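Adenosine kinase (Trypanosoma brucei brucei, PDB 4N09) probably phosphorylates adenosine to AMP at the expense of ATP, with magnesium as cofactor, in the purine salvage pathway. Local coordinates at residues L19-H24 with V60-G65; G49-I54 with S123-V128. All coordinates share one frame; numbering follows the deposited sequence.

Contact 1: L19-H24 with V60-G65. With ADN (adenosine), chain E.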
ATOM      1  N   LEU A  19      -1.955  13.638  -1.896  1.00 40.32           N
ATOM      2  CA  LEU A  19      -3.184  14.029  -2.519  1.00 39.75           C
ATOM      3  C   LEU A  19      -3.093  13.690  -3.980  1.00 37.66           C
ATOM      4  O   LEU A  19      -2.168  14.122  -4.653  1.00 36.35           O
ATOM      5  CB  LEU A  19      -3.414  15.521  -2.373  1.00 45.59           C
ATOM      6  CG  LEU A  19      -4.834  15.876  -2.820  1.00 49.90           C
ATOM      7  CD1 LEU A  19      -5.764  16.083  -1.630  1.00 49.01           C
ATOM      8  CD2 LEU A  19      -4.790  17.100  -3.713  1.00 52.05           C
ATOM      9  N   ASP A  20      -4.061  12.924  -4.467  1.00 37.97           N
ATOM     10  CA  ASP A  20      -4.089  12.533  -5.860  1.00 40.37           C
ATOM     11  C   ASP A  20      -4.754  13.608  -6.711  1.00 43.12           C
ATOM     12  O   ASP A  20      -5.916  13.995  -6.479  1.00 48.37           O
ATOM     13  CB  ASP A  20      -4.806  11.193  -6.060  1.00 40.43           C
ATOM     14  CG  ASP A  20      -3.988  10.006  -5.587  1.00 43.79           C
ATOM     15  OD1 ASP A  20      -2.772  10.157  -5.339  1.00 45.34           O
ATOM     16  OD2 ASP A  20      -4.556   8.893  -5.473  1.00 46.63           O
ATOM     17  N   VAL A  21      -4.006  14.070  -7.711  1.00 41.34           N
ATOM     18  CA  VAL A  21      -4.472  15.055  -8.652  1.00 39.37           C
ATOM     19  C   VAL A  21      -4.595  14.363  -9.999  1.00 38.71           C
ATOM     20  O   VAL A  21      -3.602  14.019 -10.629  1.00 36.65           O
ATOM     21  CB  VAL A  21      -3.483  16.222  -8.757  1.00 43.73           C
ATOM     22  CG1 VAL A  21      -3.996  17.247  -9.750  1.00 45.46           C
ATOM     23  CG2 VAL A  21      -3.252  16.859  -7.388  1.00 42.79           C
ATOM     24  N   SER A  22      -5.830  14.167 -10.418  1.00 39.19           N
ATOM     25  CA  SER A  22      -6.151  13.250 -11.495  1.00 41.79           C
ATOM     26  C   SER A  22      -6.823  13.833 -12.728  1.00 42.22           C
ATOM     27  O   SER A  22      -7.676  14.713 -12.582  1.00 38.69           O
ATOM     28  CB  SER A  22      -7.142  12.263 -10.916  1.00 42.93           C
ATOM     29  OG  SER A  22      -7.167  11.143 -11.741  1.00 48.75           O
ATOM     30  N   ALA A  23      -6.508  13.281 -13.910  1.00 37.26           N
ATOM     31  CA  ALA A  23      -7.095  13.746 -15.168  1.00 36.77           C
ATOM     32  C   ALA A  23      -6.899  12.773 -16.311  1.00 37.92           C
ATOM     33  O   ALA A  23      -5.900  12.026 -16.351  1.00 38.26           O
ATOM     34  CB  ALA A  23      -6.475  15.057 -15.557  1.00 38.94           C
ATOM     35  N   HIS A  24      -7.855  12.788 -17.244  1.00 35.52           N
ATOM     36  CA  HIS A  24      -7.768  11.964 -18.453  1.00 34.29           C
ATOM     37  C   HIS A  24      -6.807  12.576 -19.471  1.00 34.72           C
ATOM     38  O   HIS A  24      -6.752  13.789 -19.620  1.00 34.13           O
ATOM     39  CB  HIS A  24      -9.133  11.773 -19.077  1.00 31.60           C
ATOM     40  CG  HIS A  24     -10.054  10.968 -18.243  1.00 30.96           C
ATOM     41  ND1 HIS A  24     -10.835  11.516 -17.257  1.00 32.70           N
ATOM     42  CD2 HIS A  24     -10.337   9.649 -18.253  1.00 34.48           C
ATOM     43  CE1 HIS A  24     -11.552  10.569 -16.676  1.00 33.20           C
ATOM     44  NE2 HIS A  24     -11.273   9.426 -17.269  1.00 34.80           N
ATOM     45  N   VAL A  60     -10.296  18.002 -13.761  1.00 48.89           N
ATOM     46  CA  VAL A  60      -9.274  17.538 -12.840  1.00 50.00           C
ATOM     47  C   VAL A  60      -9.828  17.479 -11.429  1.00 49.92           C
ATOM     48  O   VAL A  60     -10.543  18.361 -10.995  1.00 44.43           O
ATOM     49  CB  VAL A  60      -8.036  18.402 -12.778  1.00 50.24           C
ATOM     50  CG1 VAL A  60      -7.315  18.241 -14.085  1.00 56.46           C
ATOM     51  CG2 VAL A  60      -8.380  19.850 -12.503  1.00 50.77           C
ATOM     52  N   ARG A  61      -9.489  16.400 -10.745  1.00 50.91           N
ATOM     53  CA  ARG A  61      -9.991  16.120  -9.421  1.00 49.48           C
ATOM     54  C   ARG A  61      -8.859  16.131  -8.425  1.00 49.09           C
ATOM     55  O   ARG A  61      -7.728  15.835  -8.760  1.00 48.68           O
ATOM     56  CB  ARG A  61     -10.678  14.758  -9.423  1.00 53.39           C
ATOM     57  CG  ARG A  61     -12.071  14.813 -10.013  1.00 55.78           C
ATOM     58  CD  ARG A  61     -12.638  13.459 -10.440  1.00 58.83           C
ATOM     59  NE  ARG A  61     -12.631  12.356  -9.474  1.00 60.06           N
ATOM     60  CZ  ARG A  61     -13.235  12.338  -8.283  1.00 61.90           C
ATOM     61  NH1 ARG A  61     -13.874  13.409  -7.791  1.00 64.58           N
ATOM     62  NH2 ARG A  61     -13.174  11.222  -7.557  1.00 60.97           N
ATOM     63  N   TYR A  62      -9.194  16.449  -7.186  1.00 49.72           N
ATOM     64  CA  TYR A  62      -8.227  16.519  -6.108  1.00 46.83           C
ATOM     65  C   TYR A  62      -8.701  15.582  -5.004  1.00 45.50           C
ATOM     66  O   TYR A  62      -9.653  15.887  -4.289  1.00 49.14           O
ATOM     67  CB  TYR A  62      -8.140  17.952  -5.618  1.00 46.25           C
ATOM     68  CG  TYR A  62      -7.562  18.895  -6.642  1.00 49.12           C
ATOM     69  CD1 TYR A  62      -6.192  19.151  -6.674  1.00 51.31           C
ATOM     70  CD2 TYR A  62      -8.375  19.523  -7.586  1.00 48.74           C
ATOM     71  CE1 TYR A  62      -5.644  19.996  -7.621  1.00 51.29           C
ATOM     72  CE2 TYR A  62      -7.843  20.375  -8.531  1.00 48.52           C
ATOM     73  CZ  TYR A  62      -6.474  20.606  -8.543  1.00 52.95           C
ATOM     74  OH  TYR A  62      -5.909  21.432  -9.494  1.00 57.87           O
ATOM     75  N   VAL A  63      -8.116  14.395  -4.918  1.00 45.07           N
ATOM     76  CA  VAL A  63      -8.696  13.332  -4.081  1.00 43.21           C
ATOM     77  C   VAL A  63      -7.630  12.811  -3.141  1.00 39.17           C
ATOM     78  O   VAL A  63      -6.530  12.522  -3.577  1.00 41.67           O
ATOM     79  CB  VAL A  63      -9.330  12.205  -4.953  1.00 41.23           C
ATOM     80  CG1 VAL A  63      -9.788  11.015  -4.113  1.00 44.72           C
ATOM     81  CG2 VAL A  63     -10.542  12.748  -5.695  1.00 41.93           C
ATOM     82  N   PRO A  64      -7.956  12.682  -1.850  1.00 37.96           N
ATOM     83  CA  PRO A  64      -6.994  12.105  -0.917  1.00 39.41           C
ATOM     84  C   PRO A  64      -6.571  10.707  -1.321  1.00 40.04           C
ATOM     85  O   PRO A  64      -7.418   9.888  -1.664  1.00 43.95           O
ATOM     86  CB  PRO A  64      -7.737  12.028   0.403  1.00 41.20           C
ATOM     87  CG  PRO A  64      -9.123  12.489   0.159  1.00 43.33           C
ATOM     88  CD  PRO A  64      -9.284  12.888  -1.267  1.00 41.44           C
ATOM     89  N   GLY A  65      -5.268  10.464  -1.325  1.00 38.09           N
ATOM     90  CA  GLY A  65      -4.687   9.212  -1.797  1.00 38.25           C
ATOM     91  C   GLY A  65      -3.554   8.774  -0.893  1.00 36.64           C
ATOM     92  O   GLY A  65      -3.632   8.937   0.320  1.00 37.38           O
TER
HETATM   93  O5' ADN E 401      -2.195   2.611  -5.486  1.00 36.17           O
HETATM   94  C5' ADN E 401      -2.151   3.903  -6.092  1.00 36.34           C
HETATM   95  C4' ADN E 401      -1.777   4.934  -5.058  1.00 34.58           C
HETATM   96  O4' ADN E 401      -0.365   5.014  -5.012  1.00 34.38           O
HETATM   97  C3' ADN E 401      -2.224   6.338  -5.363  1.00 33.82           C
HETATM   98  O3' ADN E 401      -3.328   6.558  -4.502  1.00 33.91           O
HETATM   99  C2' ADN E 401      -1.033   7.230  -5.023  1.00 35.50           C
HETATM  100  O2' ADN E 401      -1.298   8.358  -4.143  1.00 36.32           O
HETATM  101  C1' ADN E 401      -0.094   6.245  -4.362  1.00 35.34           C
HETATM  102  N9  ADN E 401       1.339   6.448  -4.539  1.00 34.96           N
HETATM  103  C8  ADN E 401       1.987   6.478  -5.716  1.00 36.73           C
HETATM  104  N7  ADN E 401       3.324   6.626  -5.565  1.00 37.50           N
HETATM  105  C5  ADN E 401       3.486   6.672  -4.234  1.00 38.20           C
HETATM  106  C6  ADN E 401       4.645   6.822  -3.379  1.00 38.12           C
HETATM  107  N6  ADN E 401       5.861   6.931  -3.921  1.00 39.28           N
HETATM  108  N1  ADN E 401       4.404   6.817  -2.064  1.00 42.93           N
HETATM  109  C2  ADN E 401       3.163   6.681  -1.530  1.00 37.99           C
HETATM  110  N3  ADN E 401       2.054   6.544  -2.256  1.00 33.19           N
HETATM  111  C4  ADN E 401       2.188   6.530  -3.569  1.00 33.85           C
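Leu19 turns its CG away from its own backbone N (chi1 -170°), which carries CD2 across to Tyr62; the tyrosine in turn has CG opposite its carbonyl carbon (chi1 -67°), which puts the CD1-CE1 side of the ring against Leu19 and Val21. CD2 of Leu19 arrives at the edge of that ring, in its plane, 3.9 Å from Tyr62 CD1. Val21 runs beside the same ring and points the same way, its two methyls against CD1 and CE1. Further along, Ala23 CB meets Val60 CG1 at 3.6 Å.

Beneath these side chains the two strands pair antiparallel, with 61-64 at the outer edge of the small five-stranded sheet that forms the lid of PfkB-family (ribokinase-like) kinases. Asp20 and Val63 exchange two backbone bonds, and the one from Val63 N to Asp20 O is nearly straight (173° at the hydrogen). Ser22 and Arg61 repeat the exchange, Ser22 N lying 3.0 Å from Arg61 O.

On the other face, the one with Ser22, Arg61 and Val63, Asp20 meets adenosine. Each carboxylate oxygen accepts from one ribose hydroxyl, Asp20 OD1 from O2' of adenosine at 2.6 Å and OD2 from O3' at 2.8 Å. Gly65 passes close to this group, its CA 3.7 Å from Asp20 OD2; just beyond it, Gly66 N and Asn70 ND2 also hydrogen-bond the nucleoside.

Contact 2: G49-I54 with S123-V128. With ADN (adenosine), chain E.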
ATOM      1  N   GLY A  49       6.845  20.423 -14.672  1.00 51.47           N
ATOM      2  CA  GLY A  49       5.681  21.109 -15.253  1.00 51.83           C
ATOM      3  C   GLY A  49       4.427  20.263 -15.363  1.00 51.89           C
ATOM      4  O   GLY A  49       3.349  20.785 -15.689  1.00 50.92           O
ATOM      5  N   ILE A  50       4.554  18.965 -15.074  1.00 46.76           N
ATOM      6  CA  ILE A  50       3.422  18.050 -15.201  1.00 46.61           C
ATOM      7  C   ILE A  50       2.209  18.403 -14.333  1.00 44.42           C
ATOM      8  O   ILE A  50       1.078  18.237 -14.765  1.00 45.56           O
ATOM      9  CB  ILE A  50       3.823  16.593 -14.931  1.00 47.06           C
ATOM     10  CG1 ILE A  50       2.751  15.644 -15.488  1.00 46.69           C
ATOM     11  CG2 ILE A  50       4.097  16.355 -13.443  1.00 47.49           C
ATOM     12  CD1 ILE A  50       3.145  14.181 -15.497  1.00 45.86           C
ATOM     13  N   PHE A  51       2.435  18.920 -13.138  1.00 44.65           N
ATOM     14  CA  PHE A  51       1.322  19.325 -12.300  1.00 49.28           C
ATOM     15  C   PHE A  51       0.584  20.539 -12.883  1.00 52.13           C
ATOM     16  O   PHE A  51      -0.644  20.552 -12.904  1.00 49.39           O
ATOM     17  CB  PHE A  51       1.766  19.554 -10.839  1.00 49.88           C
ATOM     18  CG  PHE A  51       1.981  18.267 -10.066  1.00 51.27           C
ATOM     19  CD1 PHE A  51       0.908  17.605  -9.497  1.00 54.26           C
ATOM     20  CD2 PHE A  51       3.246  17.692  -9.947  1.00 49.31           C
ATOM     21  CE1 PHE A  51       1.089  16.409  -8.801  1.00 54.38           C
ATOM     22  CE2 PHE A  51       3.427  16.501  -9.262  1.00 51.60           C
ATOM     23  CZ  PHE A  51       2.349  15.857  -8.684  1.00 51.76           C
ATOM     24  N   ASP A  52       1.313  21.550 -13.357  1.00 55.18           N
ATOM     25  CA  ASP A  52       0.666  22.698 -14.017  1.00 58.98           C
ATOM     26  C   ASP A  52      -0.116  22.254 -15.248  1.00 53.42           C
ATOM     27  O   ASP A  52      -1.237  22.712 -15.481  1.00 45.01           O
ATOM     28  CB  ASP A  52       1.689  23.748 -14.434  1.00 65.60           C
ATOM     29  CG  ASP A  52       2.339  24.436 -13.249  1.00 72.68           C
ATOM     30  OD1 ASP A  52       1.681  24.613 -12.195  1.00 69.71           O
ATOM     31  OD2 ASP A  52       3.531  24.790 -13.376  1.00 84.41           O
ATOM     32  N   ASP A  53       0.474  21.350 -16.010  1.00 46.09           N
ATOM     33  CA  ASP A  53      -0.179  20.845 -17.189  1.00 48.58           C
ATOM     34  C   ASP A  53      -1.494  20.142 -16.826  1.00 50.28           C
ATOM     35  O   ASP A  53      -2.522  20.389 -17.437  1.00 51.02           O
ATOM     36  CB  ASP A  53       0.772  19.909 -17.921  1.00 52.26           C
ATOM     37  CG  ASP A  53       0.455  19.770 -19.386  1.00 57.94           C
ATOM     38  OD1 ASP A  53      -0.742  19.709 -19.746  1.00 68.71           O
ATOM     39  OD2 ASP A  53       1.414  19.684 -20.180  1.00 61.10           O
ATOM     40  N   ILE A  54      -1.464  19.244 -15.846  1.00 55.31           N
ATOM     41  CA  ILE A  54      -2.685  18.531 -15.427  1.00 52.24           C
ATOM     42  C   ILE A  54      -3.727  19.460 -14.823  1.00 53.30           C
ATOM     43  O   ILE A  54      -4.894  19.368 -15.156  1.00 54.94           O
ATOM     44  CB  ILE A  54      -2.387  17.410 -14.401  1.00 50.83           C
ATOM     45  CG1 ILE A  54      -1.497  16.353 -15.048  1.00 54.65           C
ATOM     46  CG2 ILE A  54      -3.686  16.824 -13.878  1.00 50.00           C
ATOM     47  CD1 ILE A  54      -1.950  14.930 -14.876  1.00 56.81           C
ATOM     48  N   SER A 123       2.353  19.642   1.637  1.00 60.20           N
ATOM     49  CA  SER A 123       1.864  18.281   1.691  1.00 58.14           C
ATOM     50  C   SER A 123       1.997  17.634   0.295  1.00 54.50           C
ATOM     51  O   SER A 123       1.905  18.309  -0.728  1.00 58.72           O
ATOM     52  CB  SER A 123       0.464  18.267   2.308  1.00 59.08           C
ATOM     53  OG  SER A 123      -0.537  18.511   1.362  1.00 70.15           O
ATOM     54  N   GLY A 124       2.358  16.356   0.269  1.00 52.73           N
ATOM     55  CA  GLY A 124       2.701  15.661  -0.978  1.00 50.60           C
ATOM     56  C   GLY A 124       1.510  15.440  -1.892  1.00 43.77           C
ATOM     57  O   GLY A 124       0.360  15.512  -1.465  1.00 39.93           O
ATOM     58  N   ALA A 125       1.803  15.179  -3.152  1.00 37.12           N
ATOM     59  CA  ALA A 125       0.774  15.026  -4.134  1.00 37.66           C
ATOM     60  C   ALA A 125       1.226  14.049  -5.188  1.00 35.67           C
ATOM     61  O   ALA A 125       2.410  13.942  -5.452  1.00 35.96           O
ATOM     62  CB  ALA A 125       0.425  16.375  -4.760  1.00 35.88           C
ATOM     63  N   CYS A 126       0.268  13.369  -5.812  1.00 35.16           N
ATOM     64  CA  CYS A 126       0.565  12.420  -6.864  1.00 38.42           C
ATOM     65  C   CYS A 126      -0.216  12.771  -8.124  1.00 43.15           C
ATOM     66  O   CYS A 126      -1.445  12.909  -8.097  1.00 41.97           O
ATOM     67  CB  CYS A 126       0.167  11.023  -6.409  1.00 40.74           C
ATOM     68  SG  CYS A 126       0.718   9.730  -7.545  1.00 41.61           S
ATOM     69  N   ALA A 127       0.490  12.931  -9.229  1.00 42.79           N
ATOM     70  CA  ALA A 127      -0.165  13.184 -10.500  1.00 41.51           C
ATOM     71  C   ALA A 127      -0.666  11.868 -11.056  1.00 41.83           C
ATOM     72  O   ALA A 127       0.108  10.943 -11.247  1.00 43.39           O
ATOM     73  CB  ALA A 127       0.813  13.832 -11.466  1.00 41.70           C
ATOM     74  N   VAL A 128      -1.962  11.763 -11.287  1.00 40.74           N
ATOM     75  CA  VAL A 128      -2.494  10.530 -11.814  1.00 40.94           C
ATOM     76  C   VAL A 128      -3.094  10.727 -13.174  1.00 41.31           C
ATOM     77  O   VAL A 128      -4.078  11.436 -13.358  1.00 47.98           O
ATOM     78  CB  VAL A 128      -3.330   9.682 -10.801  1.00 43.98           C
ATOM     79  CG1 VAL A 128      -3.459  10.317  -9.417  1.00 42.79           C
ATOM     80  CG2 VAL A 128      -4.665   9.214 -11.351  1.00 44.02           C
TER
HETATM   81  O5' ADN E 401      -2.195   2.611  -5.486  1.00 36.17           O
HETATM   82  C5' ADN E 401      -2.151   3.903  -6.092  1.00 36.34           C
HETATM   83  C4' ADN E 401      -1.777   4.934  -5.058  1.00 34.58           C
HETATM   84  O4' ADN E 401      -0.365   5.014  -5.012  1.00 34.38           O
HETATM   85  C3' ADN E 401      -2.224   6.338  -5.363  1.00 33.82           C
HETATM   86  O3' ADN E 401      -3.328   6.558  -4.502  1.00 33.91           O
HETATM   87  C2' ADN E 401      -1.033   7.230  -5.023  1.00 35.50           C
HETATM   88  O2' ADN E 401      -1.298   8.358  -4.143  1.00 36.32           O
HETATM   89  C1' ADN E 401      -0.094   6.245  -4.362  1.00 35.34           C
HETATM   90  N9  ADN E 401       1.339   6.448  -4.539  1.00 34.96           N
HETATM   91  C8  ADN E 401       1.987   6.478  -5.716  1.00 36.73           C
HETATM   92  N7  ADN E 401       3.324   6.626  -5.565  1.00 37.50           N
HETATM   93  C5  ADN E 401       3.486   6.672  -4.234  1.00 38.20           C
HETATM   94  C6  ADN E 401       4.645   6.822  -3.379  1.00 38.12           C
HETATM   95  N6  ADN E 401       5.861   6.931  -3.921  1.00 39.28           N
HETATM   96  N1  ADN E 401       4.404   6.817  -2.064  1.00 42.93           N
HETATM   97  C2  ADN E 401       3.163   6.681  -1.530  1.00 37.99           C
HETATM   98  N3  ADN E 401       2.054   6.544  -2.256  1.00 33.19           N
HETATM   99  C4  ADN E 401       2.188   6.530  -3.569  1.00 33.85           C
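Phe51 reaches from helix 50-54 onto strand 124-128 and lays a face of its ring over the methyl of Ala127, the main event where this helix packs on the outer side of the lid sheet of the PfkB-family fold. Ala127 CB sits 4.1 Å from the centroid of the Phe51 ring and 28° off the normal, a CH-pi contact. The short segments of helix and strand run at 61° to each other, with their axes 9.4 Å apart, and the aromatic side chain spans much of that separation.

Phe51 CB leaves the helix to one side of the strand, but with CG opposite the carbonyl carbon (chi1 -77°) the far end of the ring swings in. CE1 and CZ therefore do the touching: Phe51 CZ comes to 3.5 Å from Ala127 N, and Phe51 CE1 to 4.1 Å from Ala125 CB. The two alanines point the same way, toward the helix, and their small methyls allow the ring to come down close to the backbone between them. No hydrogen bond joins the two segments; the contact is apolar packing with the CH-pi interaction at its centre. Ile54, three residues on, does point its CB at the strand, but its closest approach, Ile54 CD1 to Val128 O, is a loose 4.4 Å; it packs as well on Ala23 and on Phe29 of helix 27-32.

Cys126, between the alanines, turns its side chain to the opposite face, where the nucleoside lies. With SG swung away from its backbone N, the sulfur of Cys126 lies 3.9 Å from C8 of adenosine, while Cys126 CB is 3.8 Å from adenosine O2'.

How the contacts relate
Contacts 1 and 2 have centres about 9 Å apart and share the five-stranded lid sheet, in which strand 18-24 lies between 124-131 and 61-64. Along the chain their segments alternate: 19-24 comes first, then 49-54, 60-65 and 123-128. Helix 50-55 is followed, after a short loop, by edge strand 61-64. Strands 18-24 and 124-131 are joined by probable backbone hydrogen bonds, Leu19 O to Cys126 N and Val21 N to Cys126 O, both 2.8 Å. One side of the lid sheet thus meets the nucleoside, through Asp20 and Cys126 on adjacent strands, while helix 50-55 backs the other side.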